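Local coordinates for protein phospho-2-dehydro-3-deoxyheptonate aldolase (Francisella tularensis, PDB 3TQK) that probably condenses phosphoenolpyruvate with D-erythrose 4-phosphate to give the seven-carbon sugar phosphate DAHP, the first step of chorismate biosynthesis, at residues A[278-281]-A[282-286]; A[329-332]-A[333-337]. All coordinates share one frame; numbering follows the deposited sequence.

Interaction 1. Residues A[278-281]-A[282-286]; sequences SVLA and DICEQ
Val279 O accepts the N-H of Ile283 and Leu280 O that of Cys284, i to i+4 bonds that, with Glu285 N to Ala281 O and a weak Asp282 N to Ser278 O, run 278-286 as one continuous alpha-helix. The Cys284 N to Leu280 O bond, at 2.8 Å, is the shortest of the four. One turn apart on the buried side, Val279 and Ile283 cross obliquely, Val279 CG1 meeting Ile283 CD1 at 3.9 Å. Ile283 CG1 lies beside its own backbone N (chi1 -66°), which brings this methylene to 3.4 Å from Val279 O. Helix 276-289 is an outer helix of the TIM barrel: Ile283 packs inward on Ile293 and Val296 of strand 293-299, while Leu280 and Cys284 face helix 327-344. Between these two, Leu280 CG and Cys284 SG make an apolar contact at 4.0 Å. A further i to i+4 link is polar: Gln286 NE2 donates to Asp282 OD1 over 2.9 Å, meeting the oxygen nearly along its C-O axis, with OD1 lying 18° out of the plane of the Gln286 amide. The same NE2 also donates to Phe239 O, so the amide ties this helix to the loop ahead of helix 241-253.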
ATOM      1  N   SER A 278      -2.043 -16.484 -26.676  1.00 45.62           N
ATOM      2  CA  SER A 278      -2.942 -17.620 -26.476  1.00 46.78           C
ATOM      3  C   SER A 278      -3.961 -17.297 -25.384  1.00 44.56           C
ATOM      4  O   SER A 278      -5.112 -17.721 -25.473  1.00 44.92           O
ATOM      5  CB  SER A 278      -2.169 -18.915 -26.189  1.00 49.34           C
ATOM      6  OG  SER A 278      -1.727 -18.977 -24.849  1.00 50.36           O
ATOM      7  N   VAL A 279      -3.550 -16.534 -24.370  1.00 42.55           N
ATOM      8  CA  VAL A 279      -4.495 -15.956 -23.414  1.00 40.27           C
ATOM      9  C   VAL A 279      -5.484 -15.043 -24.152  1.00 38.92           C
ATOM     10  O   VAL A 279      -6.684 -15.104 -23.901  1.00 38.40           O
ATOM     11  CB  VAL A 279      -3.784 -15.173 -22.287  1.00 39.05           C
ATOM     12  CG1 VAL A 279      -4.791 -14.343 -21.460  1.00 36.52           C
ATOM     13  CG2 VAL A 279      -2.994 -16.131 -21.387  1.00 40.01           C
ATOM     14  N   LEU A 280      -4.982 -14.221 -25.072  1.00 38.44           N
ATOM     15  CA  LEU A 280      -5.842 -13.343 -25.883  1.00 36.96           C
ATOM     16  C   LEU A 280      -6.846 -14.120 -26.741  1.00 38.18           C
ATOM     17  O   LEU A 280      -7.987 -13.687 -26.904  1.00 37.08           O
ATOM     18  CB  LEU A 280      -5.001 -12.427 -26.778  1.00 36.65           C
ATOM     19  CG  LEU A 280      -5.788 -11.338 -27.513  1.00 34.83           C
ATOM     20  CD1 LEU A 280      -6.485 -10.397 -26.536  1.00 31.62           C
ATOM     21  CD2 LEU A 280      -4.877 -10.568 -28.423  1.00 33.61           C
ATOM     22  N   ALA A 281      -6.430 -15.268 -27.270  1.00 40.06           N
ATOM     23  CA  ALA A 281      -7.323 -16.117 -28.067  1.00 41.46           C
ATOM     24  C   ALA A 281      -8.541 -16.561 -27.267  1.00 40.93           C
ATOM     25  O   ALA A 281      -9.651 -16.594 -27.794  1.00 41.30           O
ATOM     26  CB  ALA A 281      -6.575 -17.342 -28.608  1.00 43.87           C
ATOM     27  N   ASP A 282      -8.331 -16.909 -26.002  1.00 40.65           N
ATOM     28  CA  ASP A 282      -9.424 -17.286 -25.102  1.00 40.28           C
ATOM     29  C   ASP A 282     -10.326 -16.075 -24.831  1.00 37.85           C
ATOM     30  O   ASP A 282     -11.553 -16.187 -24.811  1.00 37.37           O
ATOM     31  CB  ASP A 282      -8.847 -17.832 -23.788  1.00 40.57           C
ATOM     32  CG  ASP A 282      -9.890 -18.517 -22.915  1.00 40.94           C
ATOM     33  OD1 ASP A 282     -10.757 -17.821 -22.350  1.00 40.43           O
ATOM     34  OD2 ASP A 282      -9.816 -19.750 -22.755  1.00 43.47           O
ATOM     35  N   ILE A 283      -9.706 -14.918 -24.631  1.00 36.28           N
ATOM     36  CA  ILE A 283     -10.450 -13.683 -24.353  1.00 34.56           C
ATOM     37  C   ILE A 283     -11.292 -13.235 -25.562  1.00 34.54           C
ATOM     38  O   ILE A 283     -12.419 -12.775 -25.404  1.00 33.65           O
ATOM     39  CB  ILE A 283      -9.497 -12.551 -23.906  1.00 32.91           C
ATOM     40  CG1 ILE A 283      -8.868 -12.893 -22.548  1.00 33.07           C
ATOM     41  CG2 ILE A 283     -10.232 -11.222 -23.820  1.00 31.32           C
ATOM     42  CD1 ILE A 283      -7.780 -11.958 -22.120  1.00 30.87           C
ATOM     43  N   CYS A 284     -10.746 -13.371 -26.765  1.00 36.08           N
ATOM     44  CA  CYS A 284     -11.477 -13.006 -27.981  1.00 36.65           C
ATOM     45  C   CYS A 284     -12.709 -13.879 -28.177  1.00 38.04           C
ATOM     46  O   CYS A 284     -13.781 -13.372 -28.519  1.00 37.64           O
ATOM     47  CB  CYS A 284     -10.571 -13.073 -29.203  1.00 37.70           C
ATOM     48  SG  CYS A 284      -9.347 -11.768 -29.179  1.00 36.61           S
ATOM     49  N   GLU A 285     -12.565 -15.181 -27.936  1.00 39.79           N
ATOM     50  CA  GLU A 285     -13.711 -16.088 -28.016  1.00 41.25           C
ATOM     51  C   GLU A 285     -14.796 -15.628 -27.048  1.00 39.61           C
ATOM     52  O   GLU A 285     -15.983 -15.652 -27.392  1.00 40.00           O
ATOM     53  CB  GLU A 285     -13.299 -17.547 -27.738  1.00 43.35           C
ATOM     54  CG  GLU A 285     -14.458 -18.561 -27.678  1.00 45.95           C
ATOM     55  CD  GLU A 285     -15.083 -18.910 -29.042  1.00 49.04           C
ATOM     56  OE1 GLU A 285     -14.614 -18.419 -30.099  1.00 49.15           O
ATOM     57  OE2 GLU A 285     -16.053 -19.706 -29.048  1.00 51.70           O
ATOM     58  N   GLN A 286     -14.391 -15.202 -25.852  1.00 37.98           N
ATOM     59  CA  GLN A 286     -15.343 -14.717 -24.856  1.00 36.55           C
ATOM     60  C   GLN A 286     -16.001 -13.423 -25.309  1.00 35.06           C
ATOM     61  O   GLN A 286     -17.216 -13.273 -25.197  1.00 34.76           O
ATOM     62  CB  GLN A 286     -14.673 -14.492 -23.503  1.00 35.57           C
ATOM     63  CG  GLN A 286     -14.392 -15.748 -22.714  1.00 37.19           C
ATOM     64  CD  GLN A 286     -13.766 -15.426 -21.373  1.00 36.77           C
ATOM     65  OE1 GLN A 286     -14.413 -14.850 -20.502  1.00 35.57           O
ATOM     66  NE2 GLN A 286     -12.495 -15.774 -21.208  1.00 37.08           N
TER

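Interaction 2. Residues A[329-332]-A[333-337]; sequences ETVK and MLEML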
ATOM      1  N   GLU A 329       3.847  -8.896 -33.744  1.00 49.90           N
ATOM      2  CA  GLU A 329       2.920  -9.770 -33.032  1.00 49.06           C
ATOM      3  C   GLU A 329       1.768  -8.961 -32.425  1.00 46.15           C
ATOM      4  O   GLU A 329       0.633  -9.433 -32.378  1.00 45.26           O
ATOM      5  CB  GLU A 329       3.645 -10.590 -31.950  1.00 49.69           C
ATOM      6  CG  GLU A 329       2.844 -11.829 -31.489  1.00 51.36           C
ATOM      7  CD  GLU A 329       3.593 -12.756 -30.516  1.00 53.61           C
ATOM      8  OE1 GLU A 329       4.842 -12.707 -30.441  1.00 55.42           O
ATOM      9  OE2 GLU A 329       2.913 -13.559 -29.838  1.00 53.52           O
ATOM     10  N   THR A 330       2.068  -7.743 -31.979  1.00 44.23           N
ATOM     11  CA  THR A 330       1.048  -6.842 -31.453  1.00 42.16           C
ATOM     12  C   THR A 330      -0.027  -6.493 -32.490  1.00 42.07           C
ATOM     13  O   THR A 330      -1.207  -6.426 -32.148  1.00 41.20           O
ATOM     14  CB  THR A 330       1.664  -5.536 -30.894  1.00 40.74           C
ATOM     15  OG1 THR A 330       2.705  -5.861 -29.967  1.00 41.63           O
ATOM     16  CG2 THR A 330       0.608  -4.701 -30.189  1.00 38.06           C
ATOM     17  N   VAL A 331       0.376  -6.274 -33.742  1.00 43.32           N
ATOM     18  CA  VAL A 331      -0.580  -6.010 -34.818  1.00 43.43           C
ATOM     19  C   VAL A 331      -1.514  -7.210 -35.012  1.00 44.20           C
ATOM     20  O   VAL A 331      -2.715  -7.035 -35.204  1.00 43.55           O
ATOM     21  CB  VAL A 331       0.125  -5.667 -36.155  1.00 45.35           C
ATOM     22  CG1 VAL A 331      -0.868  -5.677 -37.308  1.00 45.42           C
ATOM     23  CG2 VAL A 331       0.818  -4.314 -36.060  1.00 44.38           C
ATOM     24  N   LYS A 332      -0.976  -8.423 -34.939  1.00 45.68           N
ATOM     25  CA  LYS A 332      -1.811  -9.622 -35.056  1.00 46.83           C
ATOM     26  C   LYS A 332      -2.845  -9.680 -33.942  1.00 44.30           C
ATOM     27  O   LYS A 332      -3.982 -10.095 -34.153  1.00 44.04           O
ATOM     28  CB  LYS A 332      -0.977 -10.912 -35.026  1.00 49.04           C
ATOM     29  CG  LYS A 332      -0.651 -11.467 -36.403  1.00 54.21           C
ATOM     30  CD  LYS A 332       0.703 -10.976 -36.933  1.00 57.30           C
ATOM     31  CE  LYS A 332       1.834 -11.979 -36.653  1.00 60.01           C
ATOM     32  NZ  LYS A 332       1.948 -13.009 -37.729  1.00 62.60           N
HETATM   33  N   MSE A 333      -2.424  -9.283 -32.752  1.00 42.29           N
HETATM   34  CA  MSE A 333      -3.295  -9.301 -31.598  1.00 40.47           C
HETATM   35  C   MSE A 333      -4.419  -8.269 -31.759  1.00 38.39           C
HETATM   36  O   MSE A 333      -5.559  -8.548 -31.414  1.00 37.20           O
HETATM   37  CB  MSE A 333      -2.477  -9.076 -30.326  1.00 39.41           C
HETATM   38  CG  MSE A 333      -1.529 -10.235 -30.048  1.00 42.34           C
HETATM   39 SE   MSE A 333      -0.219  -9.905 -28.665  1.00 44.65          SE
HETATM   40  CE  MSE A 333      -1.327 -10.386 -27.125  1.00 40.75           C
ATOM     41  N   LEU A 334      -4.103  -7.103 -32.315  1.00 37.74           N
ATOM     42  CA  LEU A 334      -5.128  -6.102 -32.608  1.00 36.70           C
ATOM     43  C   LEU A 334      -6.116  -6.649 -33.651  1.00 38.10           C
ATOM     44  O   LEU A 334      -7.331  -6.519 -33.487  1.00 36.84           O
ATOM     45  CB  LEU A 334      -4.501  -4.785 -33.072  1.00 36.25           C
ATOM     46  CG  LEU A 334      -3.628  -4.025 -32.059  1.00 34.69           C
ATOM     47  CD1 LEU A 334      -2.877  -2.897 -32.747  1.00 33.98           C
ATOM     48  CD2 LEU A 334      -4.438  -3.475 -30.886  1.00 31.78           C
ATOM     49  N   GLU A 335      -5.595  -7.289 -34.698  1.00 40.55           N
ATOM     50  CA  GLU A 335      -6.445  -7.940 -35.697  1.00 42.33           C
ATOM     51  C   GLU A 335      -7.416  -8.904 -35.013  1.00 41.89           C
ATOM     52  O   GLU A 335      -8.615  -8.884 -35.288  1.00 41.63           O
ATOM     53  CB  GLU A 335      -5.609  -8.692 -36.747  1.00 45.04           C
ATOM     54  CG  GLU A 335      -4.843  -7.795 -37.734  1.00 47.37           C
ATOM     55  CD  GLU A 335      -3.820  -8.564 -38.583  1.00 52.00           C
ATOM     56  OE1 GLU A 335      -3.907  -9.814 -38.662  1.00 55.05           O
ATOM     57  OE2 GLU A 335      -2.923  -7.919 -39.177  1.00 54.12           O
HETATM   58  N   MSE A 336      -6.892  -9.737 -34.117  1.00 41.85           N
HETATM   59  CA  MSE A 336      -7.716 -10.707 -33.404  1.00 41.75           C
HETATM   60  C   MSE A 336      -8.812 -10.038 -32.587  1.00 39.54           C
HETATM   61  O   MSE A 336      -9.942 -10.521 -32.566  1.00 39.50           O
HETATM   62  CB  MSE A 336      -6.863 -11.560 -32.471  1.00 42.20           C
HETATM   63  CG  MSE A 336      -5.983 -12.561 -33.179  1.00 45.64           C
HETATM   64 SE   MSE A 336      -4.590 -13.188 -31.979  1.00 46.89          SE
HETATM   65  CE  MSE A 336      -5.692 -14.286 -30.797  1.00 44.26           C
ATOM     66  N   LEU A 337      -8.466  -8.949 -31.902  1.00 37.51           N
ATOM     67  CA  LEU A 337      -9.428  -8.231 -31.061  1.00 35.87           C
ATOM     68  C   LEU A 337     -10.515  -7.534 -31.889  1.00 35.96           C
ATOM     69  O   LEU A 337     -11.690  -7.537 -31.505  1.00 34.99           O
ATOM     70  CB  LEU A 337      -8.722  -7.219 -30.158  1.00 33.97           C
ATOM     71  CG  LEU A 337      -8.038  -7.851 -28.944  1.00 33.50           C
ATOM     72  CD1 LEU A 337      -6.942  -6.966 -28.424  1.00 32.94           C
ATOM     73  CD2 LEU A 337      -9.052  -8.141 -27.842  1.00 32.60           C
TER
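Val331 and Glu335 cross at a slant one turn apart, Val331 CG1 lying 3.6 Å from Glu335 OE2 in a van der Waals contact. With CG beside the backbone N (chi1 -72°) and the chain extended beyond it, the Glu335 carboxylate reaches back along the helix to the valine methyl; CG itself rests 3.4 Å from Val331 O, the carbonyl that also takes the Glu335 N-H at 2.9 Å. Lys332 NZ stays 6.7 Å from Glu335 OE1, too far for a salt bridge. Two selenomethionines repeat one conformation three residues apart. In each, the first torsion (chi1 -67° in Met333, -72° in Met336) sets CG beside the backbone N, placing Met333 CG 3.3 Å from Glu329 O and Met336 CG at the same distance from Lys332 O; a bend at chi3 then turns the terminal methyl. Leu334 CG follows suit against Thr330 O at 3.4 Å. Four successive side chains, Met333 to Met336, thus lean back over carbonyls of the preceding turn. Those carbonyls accept the N-H groups of Met333, Leu334, Glu335 and Met336 in regular i to i+4 bonds. Met333 faces Leu280 of helix 276-289, and Thr330 and Leu334 rest on Val55 and Val53 of strand 51-56, whereas Lys332 and Glu335 are exposed: the amphipathic pattern of an outer helix in a TIM barrel, here the last helix of the chain.

How the interactions relate
Interaction 1 comes first along the chain, on helix 276-289; strand 293-299 follows, and interaction 2 lies on helix 327-344. Their centres are 12 Å apart on the outside of the same eight-stranded parallel barrel, and the two helices touch directly. Leu280 is central to this interface: its CD2 lies 3.4 Å from Met333 CB and its CD1 3.7 Å from Leu337 CD2. Further along, Cys284 SG approaches Met336 O at 3.7 Å. The helix pair brackets strand 293-299, which carries the manganese ligand Glu299 at its end. Both contacts thus belong to the outer helical layer around the metal site rather than to the site itself.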